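Local coordinates for protein NDP-N-acetyl-D-galactosaminuronic acid dehydrogenase (Methanosarcina mazei Go1, PDB 3G79) that probably oxidises UDP-N-acetyl-D-mannosamine to the corresponding uronic acid with two molecules of NAD, as a member of the UDP-glucose/GDP-mannose dehydrogenase family, at residues M351-A362 / A385-V396; I127-L137 / M157-S166. One frame throughout, in Å; residues are numbered along the deposited sequence.

Contact 1: residues M351-A362 / A385-V396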
loop_
_atom_site.group_PDB
_atom_site.type_symbol
_atom_site.label_atom_id
_atom_site.label_comp_id
_atom_site.label_asym_id
_atom_site.label_seq_id
_atom_site.Cartn_x
_atom_site.Cartn_y
_atom_site.Cartn_z
ATOM N N MET A 351 29.506 -20.467 10.114
ATOM C CA MET A 351 28.319 -21.107 10.696
ATOM C C MET A 351 28.606 -22.470 11.316
ATOM O O MET A 351 28.141 -22.761 12.442
ATOM C CB MET A 351 27.171 -21.192 9.680
ATOM C CG MET A 351 25.795 -21.550 10.279
ATOM S SD MET A 351 25.193 -20.453 11.590
ATOM C CE MET A 351 24.841 -18.984 10.644
ATOM N N ASP A 352 29.382 -23.288 10.615
ATOM C CA ASP A 352 29.684 -24.651 11.064
ATOM C C ASP A 352 30.428 -24.689 12.426
ATOM O O ASP A 352 31.446 -24.010 12.621
ATOM C CB ASP A 352 30.479 -25.406 9.982
ATOM C CG ASP A 352 30.680 -26.892 10.302
ATOM O OD1 ASP A 352 30.059 -27.451 11.248
ATOM O OD2 ASP A 352 31.495 -27.518 9.586
ATOM N N GLY A 353 29.906 -25.497 13.349
ATOM C CA GLY A 353 30.471 -25.649 14.673
ATOM C C GLY A 353 30.115 -24.535 15.634
ATOM O O GLY A 353 30.450 -24.609 16.815
ATOM N N SER A 354 29.475 -23.489 15.120
ATOM C CA SER A 354 29.068 -22.351 15.940
ATOM C C SER A 354 27.707 -22.621 16.565
ATOM O O SER A 354 26.866 -23.285 15.965
ATOM C CB SER A 354 28.969 -21.073 15.086
ATOM O OG SER A 354 30.019 -20.991 14.148
ATOM N N LYS A 355 27.471 -22.083 17.750
ATOM C CA LYS A 355 26.142 -22.179 18.357
ATOM C C LYS A 355 25.309 -20.901 18.113
ATOM O O LYS A 355 25.798 -19.795 18.393
ATOM C CB LYS A 355 26.236 -22.512 19.855
ATOM C CG LYS A 355 24.935 -22.226 20.602
ATOM C CD LYS A 355 24.977 -22.766 22.022
ATOM C CE LYS A 355 23.689 -22.479 22.753
ATOM N NZ LYS A 355 23.727 -23.059 24.130
ATOM N N VAL A 356 24.069 -21.086 17.614
ATOM C CA VAL A 356 23.070 -20.023 17.396
ATOM C C VAL A 356 21.910 -20.076 18.410
ATOM O O VAL A 356 21.266 -21.101 18.588
ATOM C CB VAL A 356 22.461 -20.103 15.963
ATOM C CG1 VAL A 356 21.442 -18.988 15.712
ATOM C CG2 VAL A 356 23.546 -20.047 14.890
ATOM N N ALA A 357 21.651 -18.967 19.085
ATOM C CA ALA A 357 20.468 -18.833 19.959
ATOM C C ALA A 357 19.410 -18.059 19.207
ATOM O O ALA A 357 19.572 -16.850 18.909
ATOM C CB ALA A 357 20.806 -18.127 21.294
ATOM N N MET A 358 18.366 -18.800 18.847
ATOM C CA MET A 358 17.144 -18.270 18.288
ATOM C C MET A 358 16.260 -17.705 19.390
ATOM O O MET A 358 15.670 -18.443 20.202
ATOM C CB MET A 358 16.412 -19.376 17.541
ATOM C CG MET A 358 17.223 -19.862 16.324
ATOM S SD MET A 358 16.296 -20.702 15.079
ATOM C CE MET A 358 17.552 -21.582 14.303
ATOM N N LEU A 359 16.171 -16.384 19.425
ATOM C CA LEU A 359 15.256 -15.713 20.329
ATOM C C LEU A 359 13.964 -15.472 19.607
ATOM O O LEU A 359 13.828 -14.512 18.866
ATOM C CB LEU A 359 15.852 -14.387 20.760
ATOM C CG LEU A 359 16.737 -14.402 22.007
ATOM C CD1 LEU A 359 17.765 -15.510 21.983
ATOM C CD2 LEU A 359 17.379 -13.023 22.119
ATOM N N GLY A 360 13.006 -16.366 19.770
ATOM C CA GLY A 360 11.732 -16.141 19.103
ATOM C C GLY A 360 11.379 -17.178 18.066
ATOM O O GLY A 360 12.058 -17.302 17.024
ATOM N N TRP A 361 10.312 -17.925 18.366
ATOM C CA TRP A 361 9.781 -18.939 17.477
ATOM C C TRP A 361 8.389 -18.564 16.952
ATOM O O TRP A 361 8.114 -18.767 15.774
ATOM C CB TRP A 361 9.747 -20.282 18.192
ATOM C CG TRP A 361 9.299 -21.406 17.331
ATOM C CD1 TRP A 361 8.092 -21.992 17.349
ATOM C CD2 TRP A 361 10.067 -22.091 16.330
ATOM N NE1 TRP A 361 8.049 -23.017 16.444
ATOM C CE2 TRP A 361 9.253 -23.100 15.805
ATOM C CE3 TRP A 361 11.372 -21.966 15.857
ATOM C CZ2 TRP A 361 9.682 -23.960 14.803
ATOM C CZ3 TRP A 361 11.800 -22.821 14.881
ATOM C CH2 TRP A 361 10.965 -23.812 14.363
ATOM N N ALA A 362 7.495 -18.035 17.798
ATOM C CA ALA A 362 6.282 -17.398 17.265
ATOM C C ALA A 362 6.684 -16.196 16.411
ATOM O O ALA A 362 7.833 -15.795 16.444
ATOM C CB ALA A 362 5.382 -16.975 18.357
ATOM N N ALA A 385 24.158 -26.069 7.610
ATOM C CA ALA A 385 25.485 -25.487 7.504
ATOM C C ALA A 385 26.458 -26.047 8.554
ATOM O O ALA A 385 27.668 -25.881 8.423
ATOM C CB ALA A 385 25.416 -23.940 7.559
ATOM N N GLY A 386 25.916 -26.709 9.578
ATOM C CA GLY A 386 26.717 -27.470 10.532
ATOM C C GLY A 386 26.748 -26.842 11.916
ATOM O O GLY A 386 27.535 -27.264 12.783
ATOM N N ALA A 387 25.897 -25.837 12.117
ATOM C CA ALA A 387 25.788 -25.116 13.392
ATOM C C ALA A 387 24.848 -25.850 14.306
ATOM O O ALA A 387 23.931 -26.512 13.831
ATOM C CB ALA A 387 25.267 -23.723 13.158
ATOM N N SER A 388 25.057 -25.740 15.616
ATOM C CA SER A 388 24.054 -26.261 16.545
ATOM C C SER A 388 23.101 -25.139 16.974
ATOM O O SER A 388 23.493 -23.975 17.057
ATOM C CB SER A 388 24.681 -26.991 17.740
ATOM O OG SER A 388 24.347 -26.388 18.978
ATOM N N VAL A 389 21.845 -25.505 17.222
ATOM C CA VAL A 389 20.809 -24.534 17.455
ATOM C C VAL A 389 19.957 -24.777 18.721
ATOM O O VAL A 389 19.474 -25.891 18.966
ATOM C CB VAL A 389 19.894 -24.425 16.230
ATOM C CG1 VAL A 389 18.833 -23.413 16.486
ATOM C CG2 VAL A 389 20.700 -24.051 14.965
ATOM N N MET A 390 19.787 -23.704 19.501
ATOM C CA MET A 390 18.843 -23.653 20.614
ATOM C C MET A 390 17.823 -22.511 20.427
ATOM O O MET A 390 18.192 -21.352 20.201
ATOM C CB MET A 390 19.584 -23.546 21.950
ATOM C CG MET A 390 20.071 -24.919 22.500
ATOM S SD MET A 390 20.971 -24.936 24.077
ATOM C CE MET A 390 19.683 -24.444 25.204
ATOM N N VAL A 391 16.543 -22.886 20.514
ATOM C CA VAL A 391 15.361 -22.075 20.253
ATOM C C VAL A 391 14.705 -21.675 21.558
ATOM O O VAL A 391 14.424 -22.541 22.438
ATOM C CB VAL A 391 14.291 -22.912 19.513
ATOM C CG1 VAL A 391 13.036 -22.118 19.381
ATOM C CG2 VAL A 391 14.766 -23.374 18.125
ATOM N N HIS A 392 14.432 -20.383 21.683
ATOM C CA HIS A 392 13.750 -19.845 22.839
ATOM C C HIS A 392 12.466 -19.166 22.441
ATOM O O HIS A 392 12.369 -18.556 21.360
ATOM C CB HIS A 392 14.632 -18.834 23.556
ATOM C CG HIS A 392 13.976 -18.171 24.738
ATOM N ND1 HIS A 392 13.184 -17.047 24.618
ATOM C CD2 HIS A 392 14.034 -18.450 26.064
ATOM C CE1 HIS A 392 12.770 -16.671 25.819
ATOM N NE2 HIS A 392 13.267 -17.508 26.713
ATOM N N ASP A 393 11.492 -19.251 23.341
ATOM C CA ASP A 393 10.220 -18.567 23.180
ATOM C C ASP A 393 9.405 -18.688 24.472
ATOM O O ASP A 393 9.187 -19.809 24.976
ATOM C CB ASP A 393 9.446 -19.131 22.000
ATOM C CG ASP A 393 8.305 -18.245 21.592
ATOM O OD1 ASP A 393 8.470 -17.471 20.611
ATOM O OD2 ASP A 393 7.254 -18.319 22.272
ATOM N N PRO A 394 8.931 -17.538 25.006
ATOM C CA PRO A 394 8.264 -17.539 26.306
ATOM C C PRO A 394 6.900 -18.176 26.236
ATOM O O PRO A 394 6.366 -18.568 27.264
ATOM C CB PRO A 394 8.121 -16.041 26.645
ATOM C CG PRO A 394 8.886 -15.314 25.611
ATOM C CD PRO A 394 8.917 -16.196 24.404
ATOM N N TYR A 395 6.370 -18.319 25.028
ATOM C CA TYR A 395 4.954 -18.653 24.824
ATOM C C TYR A 395 4.698 -19.964 24.123
ATOM O O TYR A 395 3.740 -20.659 24.435
ATOM C CB TYR A 395 4.265 -17.548 24.024
ATOM C CG TYR A 395 4.487 -16.207 24.622
ATOM C CD1 TYR A 395 3.728 -15.786 25.714
ATOM C CD2 TYR A 395 5.485 -15.364 24.127
ATOM C CE1 TYR A 395 3.946 -14.544 26.294
ATOM C CE2 TYR A 395 5.720 -14.116 24.701
ATOM C CZ TYR A 395 4.946 -13.717 25.779
ATOM O OH TYR A 395 5.150 -12.486 26.351
ATOM N N VAL A 396 5.527 -20.287 23.151
ATOM C CA VAL A 396 5.234 -21.435 22.319
ATOM C C VAL A 396 5.656 -22.714 23.023
ATOM O O VAL A 396 6.839 -22.966 23.249
ATOM C CB VAL A 396 5.843 -21.298 20.899
ATOM C CG1 VAL A 396 5.420 -22.461 20.000
ATOM C CG2 VAL A 396 5.392 -20.003 20.283
#

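Contact 2: residues I127-L137 / M157-S166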
loop_
_atom_site.group_PDB
_atom_site.type_symbol
_atom_site.label_atom_id
_atom_site.label_comp_id
_atom_site.label_asym_id
_atom_site.label_seq_id
_atom_site.Cartn_x
_atom_site.Cartn_y
_atom_site.Cartn_z
ATOM N N ILE A 127 -18.393 -29.413 3.765
ATOM C CA ILE A 127 -19.123 -29.997 2.669
ATOM C C ILE A 127 -20.186 -30.947 3.211
ATOM O O ILE A 127 -21.253 -31.068 2.626
ATOM C CB ILE A 127 -18.249 -30.671 1.591
ATOM C CG1 ILE A 127 -18.182 -32.160 1.840
ATOM C CG2 ILE A 127 -16.879 -30.042 1.419
ATOM C CD1 ILE A 127 -18.477 -32.933 0.596
ATOM N N ASP A 128 -19.919 -31.597 4.338
ATOM C CA ASP A 128 -20.954 -32.406 4.957
ATOM C C ASP A 128 -22.167 -31.557 5.295
ATOM O O ASP A 128 -23.287 -31.987 5.092
ATOM C CB ASP A 128 -20.439 -33.053 6.225
ATOM C CG ASP A 128 -19.870 -34.433 5.989
ATOM O OD1 ASP A 128 -19.155 -34.645 4.965
ATOM O OD2 ASP A 128 -20.150 -35.298 6.851
ATOM N N GLY A 129 -21.931 -30.343 5.812
ATOM C CA GLY A 129 -23.032 -29.434 6.160
ATOM C C GLY A 129 -23.862 -28.983 4.972
ATOM O O GLY A 129 -25.073 -28.879 5.054
ATOM N N ILE A 130 -23.189 -28.704 3.865
ATOM C CA ILE A 130 -23.823 -28.232 2.654
ATOM C C ILE A 130 -24.735 -29.337 2.158
ATOM O O ILE A 130 -25.921 -29.095 1.889
ATOM C CB ILE A 130 -22.763 -27.798 1.592
ATOM C CG1 ILE A 130 -21.914 -26.660 2.151
ATOM C CG2 ILE A 130 -23.432 -27.279 0.355
ATOM C CD1 ILE A 130 -20.648 -26.337 1.356
ATOM N N ARG A 131 -24.191 -30.550 2.055
ATOM C CA ARG A 131 -24.994 -31.739 1.783
ATOM C C ARG A 131 -26.235 -31.759 2.686
ATOM O O ARG A 131 -27.367 -31.777 2.205
ATOM C CB ARG A 131 -24.153 -33.007 1.936
ATOM C CG ARG A 131 -23.098 -33.258 0.795
ATOM C CD ARG A 131 -22.894 -34.775 0.480
ATOM N NE ARG A 131 -21.630 -35.159 -0.173
ATOM C CZ ARG A 131 -20.521 -35.518 0.487
ATOM N NH1 ARG A 131 -19.425 -35.899 -0.177
ATOM N NH2 ARG A 131 -20.485 -35.496 1.829
ATOM N N ASN A 132 -26.066 -31.704 3.999
ATOM C CA ASN A 132 -27.258 -31.706 4.841
ATOM C C ASN A 132 -28.260 -30.626 4.464
ATOM O O ASN A 132 -29.475 -30.903 4.339
ATOM C CB ASN A 132 -26.907 -31.603 6.300
ATOM C CG ASN A 132 -26.670 -32.949 6.927
ATOM O OD1 ASN A 132 -25.969 -33.025 7.918
ATOM N ND2 ASN A 132 -27.268 -34.024 6.369
ATOM N N VAL A 133 -27.755 -29.398 4.286
ATOM C CA VAL A 133 -28.569 -28.329 3.712
ATOM C C VAL A 133 -29.252 -28.726 2.381
ATOM O O VAL A 133 -30.489 -28.685 2.283
ATOM C CB VAL A 133 -27.769 -27.028 3.587
ATOM C CG1 VAL A 133 -28.564 -25.945 2.824
ATOM C CG2 VAL A 133 -27.443 -26.560 4.956
ATOM N N GLY A 134 -28.456 -29.101 1.371
ATOM C CA GLY A 134 -29.021 -29.497 0.095
ATOM C C GLY A 134 -30.130 -30.524 0.297
ATOM O O GLY A 134 -31.189 -30.423 -0.310
ATOM N N LYS A 135 -29.877 -31.490 1.181
ATOM C CA LYS A 135 -30.754 -32.604 1.449
ATOM C C LYS A 135 -32.123 -32.148 1.840
ATOM O O LYS A 135 -33.101 -32.826 1.526
ATOM C CB LYS A 135 -30.170 -33.467 2.565
ATOM C CG LYS A 135 -30.929 -34.753 2.876
ATOM C CD LYS A 135 -29.972 -35.961 3.026
ATOM C CE LYS A 135 -28.966 -35.776 4.186
ATOM N NZ LYS A 135 -27.559 -36.182 3.829
ATOM N N TYR A 136 -32.216 -31.008 2.533
ATOM C CA TYR A 136 -33.521 -30.602 3.084
ATOM C C TYR A 136 -34.025 -29.262 2.508
ATOM O O TYR A 136 -35.101 -28.758 2.866
ATOM C CB TYR A 136 -33.492 -30.640 4.616
ATOM C CG TYR A 136 -33.328 -32.031 5.188
ATOM C CD1 TYR A 136 -34.381 -32.966 5.129
ATOM C CD2 TYR A 136 -32.126 -32.435 5.782
ATOM C CE1 TYR A 136 -34.244 -34.264 5.642
ATOM C CE2 TYR A 136 -31.979 -33.748 6.309
ATOM C CZ TYR A 136 -33.045 -34.645 6.230
ATOM O OH TYR A 136 -32.936 -35.916 6.735
ATOM N N LEU A 137 -33.247 -28.746 1.562
ATOM C CA LEU A 137 -33.536 -27.482 0.890
ATOM C C LEU A 137 -34.943 -27.424 0.275
ATOM O O LEU A 137 -35.390 -28.392 -0.378
ATOM C CB LEU A 137 -32.468 -27.194 -0.182
ATOM C CG LEU A 137 -32.444 -25.800 -0.808
ATOM C CD1 LEU A 137 -32.220 -24.721 0.262
ATOM C CD2 LEU A 137 -31.356 -25.754 -1.847
ATOM N N MET A 157 -18.539 -25.473 -6.191
ATOM C CA MET A 157 -18.983 -26.702 -5.549
ATOM C C MET A 157 -20.126 -26.526 -4.582
ATOM O O MET A 157 -20.921 -27.443 -4.402
ATOM C CB MET A 157 -17.842 -27.553 -4.940
ATOM C CG MET A 157 -16.857 -26.884 -4.006
ATOM S SD MET A 157 -16.328 -28.047 -2.688
ATOM C CE MET A 157 -17.385 -27.327 -1.408
ATOM N N ALA A 158 -20.228 -25.347 -3.984
ATOM C CA ALA A 158 -21.286 -25.107 -3.034
ATOM C C ALA A 158 -22.597 -25.293 -3.765
ATOM O O ALA A 158 -23.358 -26.163 -3.377
ATOM C CB ALA A 158 -21.169 -23.742 -2.403
ATOM N N LYS A 159 -22.823 -24.580 -4.864
ATOM C CA LYS A 159 -24.085 -24.779 -5.611
ATOM C C LYS A 159 -24.292 -26.192 -6.245
ATOM O O LYS A 159 -25.413 -26.676 -6.303
ATOM C CB LYS A 159 -24.325 -23.658 -6.624
ATOM C CG LYS A 159 -24.115 -24.042 -8.061
ATOM C CD LYS A 159 -23.696 -22.860 -8.910
ATOM C CE LYS A 159 -24.873 -22.008 -9.328
ATOM N NZ LYS A 159 -24.501 -20.588 -9.087
ATOM N N GLN A 160 -23.231 -26.831 -6.738
ATOM C CA GLN A 160 -23.324 -28.186 -7.259
ATOM C C GLN A 160 -23.920 -29.133 -6.189
ATOM O O GLN A 160 -24.965 -29.712 -6.388
ATOM C CB GLN A 160 -21.956 -28.666 -7.766
ATOM C CG GLN A 160 -21.766 -28.622 -9.300
ATOM C CD GLN A 160 -21.062 -27.351 -9.843
ATOM O OE1 GLN A 160 -20.071 -27.451 -10.581
ATOM N NE2 GLN A 160 -21.583 -26.166 -9.496
ATOM N N ILE A 161 -23.274 -29.251 -5.041
ATOM C CA ILE A 161 -23.854 -29.963 -3.910
ATOM C C ILE A 161 -25.296 -29.538 -3.591
ATOM O O ILE A 161 -26.192 -30.377 -3.431
ATOM C CB ILE A 161 -22.995 -29.800 -2.623
ATOM C CG1 ILE A 161 -21.589 -30.337 -2.848
ATOM C CG2 ILE A 161 -23.594 -30.602 -1.496
ATOM C CD1 ILE A 161 -20.626 -30.081 -1.687
ATOM N N LEU A 162 -25.530 -28.239 -3.451
ATOM C CA LEU A 162 -26.874 -27.784 -3.138
ATOM C C LEU A 162 -27.815 -28.283 -4.212
ATOM O O LEU A 162 -28.924 -28.730 -3.905
ATOM C CB LEU A 162 -26.955 -26.254 -3.025
ATOM C CG LEU A 162 -26.807 -25.569 -1.652
ATOM C CD1 LEU A 162 -27.093 -26.510 -0.465
ATOM C CD2 LEU A 162 -25.454 -24.911 -1.500
ATOM N N GLU A 163 -27.366 -28.221 -5.464
ATOM C CA GLU A 163 -28.236 -28.548 -6.581
ATOM C C GLU A 163 -28.432 -30.043 -6.768
ATOM O O GLU A 163 -29.543 -30.456 -7.069
ATOM C CB GLU A 163 -27.802 -27.856 -7.877
ATOM C CG GLU A 163 -27.959 -26.331 -7.788
ATOM C CD GLU A 163 -27.670 -25.595 -9.082
ATOM O OE1 GLU A 163 -26.923 -26.106 -9.944
ATOM O OE2 GLU A 163 -28.168 -24.469 -9.232
ATOM N N GLU A 164 -27.375 -30.843 -6.580
ATOM C CA GLU A 164 -27.448 -32.300 -6.725
ATOM C C GLU A 164 -28.347 -32.868 -5.640
ATOM O O GLU A 164 -29.116 -33.779 -5.896
ATOM C CB GLU A 164 -26.079 -32.986 -6.592
ATOM C CG GLU A 164 -25.008 -32.658 -7.643
ATOM C CD GLU A 164 -23.566 -33.109 -7.235
ATOM O OE1 GLU A 164 -23.273 -33.257 -6.006
ATOM O OE2 GLU A 164 -22.719 -33.281 -8.156
ATOM N N GLU A 165 -28.246 -32.349 -4.420
ATOM C CA GLU A 165 -28.966 -32.969 -3.316
ATOM C C GLU A 165 -30.454 -32.618 -3.337
ATOM O O GLU A 165 -31.322 -33.486 -3.130
ATOM C CB GLU A 165 -28.320 -32.617 -1.973
ATOM C CG GLU A 165 -26.910 -33.181 -1.781
ATOM C CD GLU A 165 -26.888 -34.659 -1.386
ATOM O OE1 GLU A 165 -27.830 -35.132 -0.705
ATOM O OE2 GLU A 165 -25.915 -35.345 -1.734
ATOM N N SER A 166 -30.743 -31.344 -3.583
ATOM C CA SER A 166 -32.103 -30.877 -3.522
ATOM C C SER A 166 -32.803 -31.206 -4.828
ATOM O O SER A 166 -33.994 -31.521 -4.850
ATOM C CB SER A 166 -32.139 -29.365 -3.288
ATOM O OG SER A 166 -31.463 -28.684 -4.338
#

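Contact 1: residues M351-A362 / A385-V396
Lys355 reaches along the sheet to Met390 where strands 355-359 and 388-392 run side by side in parallel. They are the two strands of a right-handed beta-alpha-beta crossover through helix 375-385, in the Rossmann-like UDP-binding domain. Backbone bonds alternate from Ser388 N to Ser354 O through to Gly360 N to His392 O, and place Lys355 beside Ser388, Ala357 beside Met390 and Leu359 beside His392 on one face.

On that face the lysine chain is fully extended, carrying NZ to 3.3 Å from Met390 SD; the two side chains cross at a slant, and NZ finds its hydrogen-bond acceptor in Arg413 O. The other face holds Val356, Val389, Met358 and Val391. There CG and SD of Met358 lie against Val389 CG1, at 3.9 and 4.0 Å, and both residues also touch helix 375-385. Trp361, its CG swung anti to the backbone N (chi1 -176°), presents its ring to two valines: Val391 CG1 approaches CE3 obliquely at 3.9 Å, and Val396 CG1 sits at the ring edge, 3.8 Å from CD1. Tyr399 adds an edge-to-face partner for the indole.

At the start of the pair, Met351 CG, also anti to its own N, packs 3.6 Å from Ala385 CB, and SD lies against Ala387 CB. Gly353 N bonds to Gly386 O almost linearly at its hydrogen, but from above the carbonyl plane.

Asp393 fixes the opposite end with both oxygens. OD2 receives Tyr395 N and Val396 N from opposite faces of the carboxylate, an Asx turn extended to an Asx motif. OD1, also bonded to His424 NE2, receives Trp361 N at 2.9 Å and Ala362 N at 3.0 Å from the same face.

Contact 2: residues I127-L137 / M157-S166
Helices 127-136 and 157-166 run in roughly the same direction, their axes inclined by 39° and only 7.1 Å apart at the closest point, and the CA atoms of Gly134 and Leu162 come within 4.2 Å. Glycine makes this approach possible: Leu162 CD1 lies 3.5 Å from Gly134 N, and Glu165 CB rests on the carbonyl carbon of Gly134.

One turn earlier, Ile130 is a knob in a hole formed by Met157, Ala158, Ile161 and Leu162. Its CG2, anti to the backbone N, points between two neighbours, 3.6 Å from Leu162 CD2 and 3.8 Å from Ile161 CG2, and the isoleucine crosses both side chains at about a right angle. Leu162 divides its branches, for CD1 also meets Val133 CG1. Toward the start of the segments, Met157 CE reaches Ile127 CG2.

The more open flank carries the charges. Arg131 lays its CG on Ile161 CG2, 3.5 Å away, and its NH2 makes a salt bridge within its own helix to Asp128 OD1 at 3.5 Å. It crosses Glu165 obliquely; Arg131 NE stays 4.6 Å from Glu165 OE2, beyond salt-bridge range, so any attraction is probably modest. At the far end Ser166 CB packs on Gly134 O and Leu137 CB. Its OG turns back to Leu162 O, which accepts Ser166 N and OG from opposite faces of the carbonyl plane.

Beneath the pair, Ile130 and Val133 reach strand 104-107, while Val133, Leu137 and Ala158 touch strand 142-145. Such neighbouring helices, packed together on one side of the parallel part of the sheet, are characteristic of the Rossmann fold of this NAD-binding domain.

Contact 2 comes first along the chain and closes before contact 1 opens. Their centres lie 49 Å apart, on opposite sides of the chain's centre, and their nearest atoms are about 30 Å from each other. They share no sheet: helices 124-136 and 154-166 pack on strands 104-107 and 142-145 of the mixed sheet of the NAD-binding domain, whereas strands 355-359 and 388-392 are neighbours within the six-stranded parallel sheet of the UDP-binding domain. Between them in sequence come the rest of the mixed sheet and then the central-domain helices, including 228-258. The two contacts thus belong to separate alpha/beta domains, consistent with the family's division between cofactor binding and nucleotide-sugar binding.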